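Local coordinates for protein glutathione transferase (Phanerochaete chrysosporium, PDB 4F0C) that binds oxidized glutathione disulfide in a GST-fold dimer and probably couples glutathione to electrophilic compounds, at residues 69-74 with 78-83; 123-128 with 181-186. One frame throughout, in Å; residues are numbered along the deposited sequence. Where two conformers were deposited one is given.

Contact 1: 69-74 with 78-83. With GDS (oxidized glutathione disulfide), chain B; SO4 (sulfate ion), chain C.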
# COMPACT_ATOMS: atom_id res chain seq x y z
N PHE A 69 2.01 18.73 -13.67
CA PHE A 69 1.87 18.14 -12.34
C PHE A 69 2.25 16.66 -12.38
O PHE A 69 1.87 15.94 -13.31
CB PHE A 69 0.40 18.29 -11.90
CG PHE A 69 0.18 18.08 -10.42
CD1 PHE A 69 0.28 19.15 -9.54
CD2 PHE A 69 -0.18 16.82 -9.91
CE1 PHE A 69 0.05 18.99 -8.18
CE2 PHE A 69 -0.42 16.64 -8.52
CZ PHE A 69 -0.31 17.73 -7.67
N VAL A 70 3.01 16.20 -11.39
CA VAL A 70 3.50 14.81 -11.36
C VAL A 70 2.94 14.04 -10.17
O VAL A 70 2.95 14.55 -9.05
CB VAL A 70 5.05 14.77 -11.23
CG1 VAL A 70 5.55 13.31 -11.04
CG2 VAL A 70 5.74 15.47 -12.43
N VAL A 71 2.48 12.81 -10.40
CA VAL A 71 2.08 11.92 -9.32
C VAL A 71 2.70 10.53 -9.55
O VAL A 71 2.79 10.05 -10.69
CB VAL A 71 0.53 11.79 -9.24
CG1 VAL A 71 0.12 10.86 -8.08
CG2 VAL A 71 -0.13 13.18 -9.06
N TRP A 72 3.17 9.91 -8.48
CA TRP A 72 3.65 8.53 -8.56
C TRP A 72 2.93 7.68 -7.49
O TRP A 72 2.09 8.22 -6.77
CB TRP A 72 5.19 8.49 -8.48
CG TRP A 72 5.82 9.28 -7.29
CD1 TRP A 72 6.22 10.63 -7.27
CD2 TRP A 72 6.14 8.76 -5.98
NE1 TRP A 72 6.75 10.94 -6.01
CE2 TRP A 72 6.71 9.82 -5.21
CE3 TRP A 72 6.03 7.49 -5.39
CZ2 TRP A 72 7.14 9.65 -3.89
CZ3 TRP A 72 6.46 7.32 -4.06
CH2 TRP A 72 7.01 8.41 -3.32
N GLU A 73 3.28 6.39 -7.40
CA GLU A 73 2.44 5.36 -6.78
C GLU A 73 1.23 5.12 -7.67
O GLU A 73 0.34 5.98 -7.78
CB GLU A 73 2.00 5.67 -5.33
CG GLU A 73 3.12 5.48 -4.29
CD GLU A 73 3.67 4.05 -4.26
OE1 GLU A 73 2.89 3.08 -4.30
OE2 GLU A 73 4.92 3.89 -4.21
N SER A 74 1.21 3.96 -8.33
CA SER A 74 0.11 3.61 -9.23
C SER A 74 -1.28 3.92 -8.66
O SER A 74 -2.12 4.48 -9.37
CB SER A 74 0.20 2.12 -9.66
OG SER A 74 0.13 1.20 -8.56
N LEU A 78 -4.23 6.63 -9.88
CA LEU A 78 -5.63 6.31 -10.18
C LEU A 78 -6.57 7.32 -9.50
O LEU A 78 -7.50 7.80 -10.14
CB LEU A 78 -6.02 4.88 -9.75
CG LEU A 78 -5.24 3.72 -10.39
CD1 LEU A 78 -5.63 2.35 -9.75
CD2 LEU A 78 -5.43 3.67 -11.93
N LEU A 79 -6.31 7.62 -8.23
CA LEU A 79 -7.11 8.60 -7.50
C LEU A 79 -7.02 9.98 -8.13
O LEU A 79 -8.03 10.67 -8.23
CB LEU A 79 -6.68 8.63 -6.01
CG LEU A 79 -7.22 7.40 -5.27
CD1 LEU A 79 -6.41 7.14 -3.99
CD2 LEU A 79 -8.74 7.59 -4.92
N TYR A 80 -5.81 10.39 -8.52
CA TYR A 80 -5.60 11.69 -9.14
C TYR A 80 -6.47 11.79 -10.40
O TYR A 80 -7.21 12.76 -10.59
CB TYR A 80 -4.12 11.89 -9.54
CG TYR A 80 -3.86 13.16 -10.37
CD1 TYR A 80 -3.69 14.41 -9.75
CD2 TYR A 80 -3.78 13.10 -11.76
CE1 TYR A 80 -3.46 15.58 -10.51
CE2 TYR A 80 -3.57 14.27 -12.54
CZ TYR A 80 -3.41 15.49 -11.90
OH TYR A 80 -3.18 16.62 -12.66
N ILE A 81 -6.39 10.77 -11.23
CA ILE A 81 -7.12 10.80 -12.50
C ILE A 81 -8.64 10.88 -12.28
O ILE A 81 -9.33 11.68 -12.95
CB ILE A 81 -6.76 9.60 -13.37
CG1 ILE A 81 -5.30 9.71 -13.82
CG2 ILE A 81 -7.69 9.55 -14.63
CD1 ILE A 81 -4.75 8.43 -14.45
N VAL A 82 -9.18 10.07 -11.37
CA VAL A 82 -10.64 10.14 -11.17
C VAL A 82 -11.09 11.42 -10.46
O VAL A 82 -12.19 11.92 -10.74
CB VAL A 82 -11.28 8.89 -10.51
CG1 VAL A 82 -11.06 7.64 -11.40
CG2 VAL A 82 -10.76 8.67 -9.07
N GLU A 83 -10.30 11.93 -9.52
CA GLU A 83 -10.68 13.18 -8.89
C GLU A 83 -10.80 14.31 -9.92
O GLU A 83 -11.76 15.10 -9.91
CB GLU A 83 -9.70 13.54 -7.76
CG GLU A 83 -9.97 12.73 -6.50
CD GLU A 83 -11.22 13.21 -5.76
OE1 GLU A 83 -11.78 12.43 -4.95
OE2 GLU A 83 -11.65 14.36 -5.98
N1 GDS B . 3.73 0.52 -4.80
CA1 GDS B . 4.32 0.87 -6.15
C1 GDS B . 3.19 1.25 -7.18
OE1 GDS B . 2.07 0.66 -7.11
OE2 GDS B . 3.45 2.19 -7.99
CB1 GDS B . 5.17 -0.31 -6.74
CG1 GDS B . 5.76 0.07 -8.11
CD1 GDS B . 6.70 -1.02 -8.55
O1 GDS B . 6.91 -2.05 -7.93
N2 GDS B . 7.31 -0.77 -9.76
CA2 GDS B . 8.29 -1.72 -10.34
C2 GDS B . 9.63 -1.04 -10.51
O2 GDS B . 9.68 0.11 -10.95
CB2 GDS B . 7.87 -2.14 -11.77
SG2 GDS B . 6.44 -3.24 -11.69
N3 GDS B . 10.72 -1.78 -10.25
CA3 GDS B . 12.02 -1.21 -10.44
C3 GDS B . 12.92 -1.50 -9.24
OE3 GDS B . 14.15 -1.27 -9.37
OE4 GDS B . 12.34 -1.88 -8.21
N4 GDS B . 6.19 -4.56 -6.78
CA4 GDS B . 5.45 -4.73 -5.52
C4 GDS B . 4.11 -3.95 -5.63
OE5 GDS B . 3.56 -3.86 -6.76
OE6 GDS B . 3.66 -3.49 -4.56
C5 GDS B . 6.98 -5.57 -7.27
O5 GDS B . 7.12 -6.66 -6.72
CA5 GDS B . 7.69 -5.33 -8.60
N5 GDS B . 8.95 -6.13 -8.66
CB5 GDS B . 6.73 -5.74 -9.72
SG5 GDS B . 7.36 -5.15 -11.34
CA6 GDS B . 12.62 -5.07 -7.08
C6 GDS B . 12.76 -6.26 -6.04
OE7 GDS B . 13.86 -6.42 -5.47
OE8 GDS B . 11.75 -6.96 -5.86
N6 GDS B . 13.66 -4.07 -6.84
CB6 GDS B . 12.68 -5.68 -8.50
CG6 GDS B . 11.39 -6.41 -8.90
CD6 GDS B . 10.19 -5.47 -8.84
O6 GDS B . 10.24 -4.24 -8.96
S SO4 C . 6.95 14.85 -4.09
O1 SO4 C . 6.75 13.49 -4.61
O2 SO4 C . 6.17 15.81 -4.84
O3 SO4 C . 6.43 15.06 -2.72
O4 SO4 C . 8.37 15.10 -4.12

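Contact 2: 123-128 with 181-186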
# COMPACT_ATOMS: atom_id res chain seq x y z
N PHE A 123 10.62 -14.51 -6.53
CA PHE A 123 11.21 -15.84 -6.29
C PHE A 123 10.90 -16.91 -7.37
O PHE A 123 11.65 -17.88 -7.50
CB PHE A 123 10.90 -16.33 -4.87
CG PHE A 123 11.61 -15.55 -3.80
CD1 PHE A 123 12.98 -15.72 -3.60
CD2 PHE A 123 10.92 -14.63 -3.02
CE1 PHE A 123 13.65 -14.99 -2.62
CE2 PHE A 123 11.58 -13.90 -2.04
CZ PHE A 123 12.95 -14.07 -1.84
N LEU A 124 9.82 -16.73 -8.13
CA LEU A 124 9.47 -17.70 -9.18
C LEU A 124 9.99 -17.41 -10.58
O LEU A 124 10.38 -18.34 -11.29
CB LEU A 124 7.96 -17.81 -9.32
CG LEU A 124 7.23 -18.52 -8.20
CD1 LEU A 124 5.75 -18.26 -8.39
CD2 LEU A 124 7.57 -20.02 -8.23
N ALA A 125 9.96 -16.14 -10.99
CA ALA A 125 9.99 -15.80 -12.42
C ALA A 125 10.87 -14.63 -12.83
O ALA A 125 11.37 -14.57 -13.96
CB ALA A 125 8.56 -15.53 -12.92
N VAL A 126 11.06 -13.68 -11.92
CA VAL A 126 11.55 -12.37 -12.32
C VAL A 126 12.94 -12.07 -11.78
O VAL A 126 13.69 -11.29 -12.36
CB VAL A 126 10.53 -11.27 -11.92
CG1 VAL A 126 11.20 -10.08 -11.25
CG2 VAL A 126 9.71 -10.84 -13.15
N ALA A 127 13.28 -12.69 -10.66
CA ALA A 127 14.62 -12.56 -10.12
C ALA A 127 15.57 -13.15 -11.16
O ALA A 127 15.14 -13.84 -12.08
CB ALA A 127 14.74 -13.31 -8.82
N PRO A 128 16.87 -12.84 -11.04
CA PRO A 128 17.79 -13.48 -12.00
C PRO A 128 17.65 -14.99 -11.88
O PRO A 128 17.48 -15.48 -10.76
CB PRO A 128 19.17 -13.05 -11.51
CG PRO A 128 18.96 -12.46 -10.13
CD PRO A 128 17.57 -11.94 -10.11
N VAL A 181 -3.01 -15.60 -11.90
CA VAL A 181 -3.75 -16.71 -12.51
C VAL A 181 -2.98 -17.37 -13.66
O VAL A 181 -3.03 -18.59 -13.84
CB VAL A 181 -5.15 -16.23 -12.98
CG1 VAL A 181 -5.81 -17.25 -13.89
CG2 VAL A 181 -6.03 -15.92 -11.75
N ASN A 182 -2.26 -16.56 -14.43
CA ASN A 182 -1.52 -17.06 -15.59
C ASN A 182 -0.07 -17.46 -15.34
O ASN A 182 0.58 -18.08 -16.20
CB ASN A 182 -1.58 -16.03 -16.72
CG ASN A 182 -2.98 -15.89 -17.28
OD1 ASN A 182 -3.61 -16.87 -17.64
ND2 ASN A 182 -3.47 -14.66 -17.34
N LEU A 183 0.46 -17.10 -14.19
CA LEU A 183 1.87 -17.36 -13.94
C LEU A 183 2.12 -17.81 -12.51
O LEU A 183 2.53 -18.95 -12.28
CB LEU A 183 2.71 -16.13 -14.28
CG LEU A 183 4.21 -16.29 -14.00
CD1 LEU A 183 4.82 -17.32 -14.95
CD2 LEU A 183 4.92 -14.95 -14.09
N LEU A 184 1.81 -16.95 -11.55
CA LEU A 184 2.28 -17.12 -10.17
C LEU A 184 1.73 -18.36 -9.45
O LEU A 184 2.44 -18.99 -8.69
CB LEU A 184 2.04 -15.85 -9.34
CG LEU A 184 2.51 -14.56 -10.01
CD1 LEU A 184 2.10 -13.38 -9.19
CD2 LEU A 184 4.02 -14.58 -10.20
N VAL A 185 0.46 -18.69 -9.68
CA VAL A 185 -0.11 -19.90 -9.07
C VAL A 185 -0.66 -20.85 -10.11
O VAL A 185 -1.32 -21.81 -9.77
CB VAL A 185 -1.17 -19.60 -7.98
CG1 VAL A 185 -0.51 -18.97 -6.75
CG2 VAL A 185 -2.31 -18.68 -8.52
N LYS A 186 -0.35 -20.61 -11.39
CA LYS A 186 -0.75 -21.57 -12.42
C LYS A 186 0.02 -22.86 -12.17
O LYS A 186 1.25 -22.85 -12.07
CB LYS A 186 -0.43 -21.03 -13.82
CG LYS A 186 -0.79 -22.03 -14.93
CD LYS A 186 -0.60 -21.40 -16.30
CE LYS A 186 -0.90 -22.44 -17.39
NZ LYS A 186 -0.56 -21.90 -18.73

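Contact 1: 69-74 with 78-83
The rings of Phe69 and Tyr80 lie almost parallel, their planes 6° apart, but are slid so far that they barely overlap, with centroids 5.5 Å apart. Their closest approach is Phe69 CD2 to Tyr80 CE1, at 3.6 Å. Val71 is placed over a face of the same tyrosine: its CG2 sits 4.2 Å from the Tyr80 ring centroid in a CH-pi contact, the short branched side chain of valine setting this one methyl over the ring. Tyr80 meets both because its CG is anti to the backbone N (chi1 172°), which carries the ring out from the helix to the strand, while its hydroxyl is hydrogen-bonded to Asp63. Putting a leucine in its place would probably leave Asp63 without that partner and open a gap beside Phe69 and Val71. Strand 69-72 is an outermost strand of this chain's four-stranded mixed sheet, in the thioredoxin-like N-terminal domain, and the chain turns from it directly into helix 74-85. Glu73 holds the N-cap position, and a bond of the first helical turn runs from Leu78 N to Ser74 O at 3.1 Å. This turn grips one gamma-glutamyl end of the disulfide: Glu73 OE1 accepts from GDS N1 at 2.7 Å, Ser74 N gives a nearly straight bond (177°) to GDS OE2, and Ser74 OG makes a very short one, 2.5 Å, to GDS OE1.

Contact 2: 123-128 with 181-186
The carbonyl oxygen of Leu184 is approached by two side chains: Gln141 NE2 hydrogen-bonds to it, and Leu124 brings its CD1 methyl to 3.4 Å from Leu184 O. The contact belongs to the all-helical C-terminal domain of the GST fold, where the last turn of helix 96-126 meets the last turn of helix 174-184. Both ends widen into a pi-type turn before the chain leaves helical geometry, at Ala127 in one and at Val185 in the other. The backbones come nearest at Leu124 and Leu184, whose CA atoms are 7.3 Å apart, a separation that one leucine side chain can span. The CB of Leu124 points toward the other segment, and with CG anti to its own carbonyl carbon and beside the backbone N (chi1 -72°) the side chain lays CD1 against the backbone of Leu184. The two leucine side chains themselves meet more loosely, Leu124 CD1 lying 4.5 Å from Leu184 CD2. A leucine suits each position, since both also touch helix 134-155: Leu124 packs on Ala137, and Leu184 on Ile144. Beside this pair, Ala125 meets the more exposed Leu183, a small residue against a larger one. Ala125, with nothing beyond CB, leaves the reaching to Leu183, whose CG is anti to its backbone N (chi1 178°). From there the CD2 branch of Leu183 meets Ala125 CB at 3.9 Å.

In the fold
The two contacts stand on opposite sides of the chain's centre, with their own centres about 28 Å apart and nearest atoms about 15 Å apart. Contact 1 joins strand to helix in the N-terminal domain and takes a direct share in the oxidized glutathione pocket through Glu73 and Ser74. Contact 2 ties helix ends in the C-terminal domain and stands back from the ligand: the Leu184 side chain is about 9 Å from a bound disulfide at the nearest atoms. Across the dimer, helix 96-126 of the second subunit, whose counterpart here ends in contact 2, supplies Ser111, which hydrogen-bonds both Glu73 of contact 1 and the disulfide.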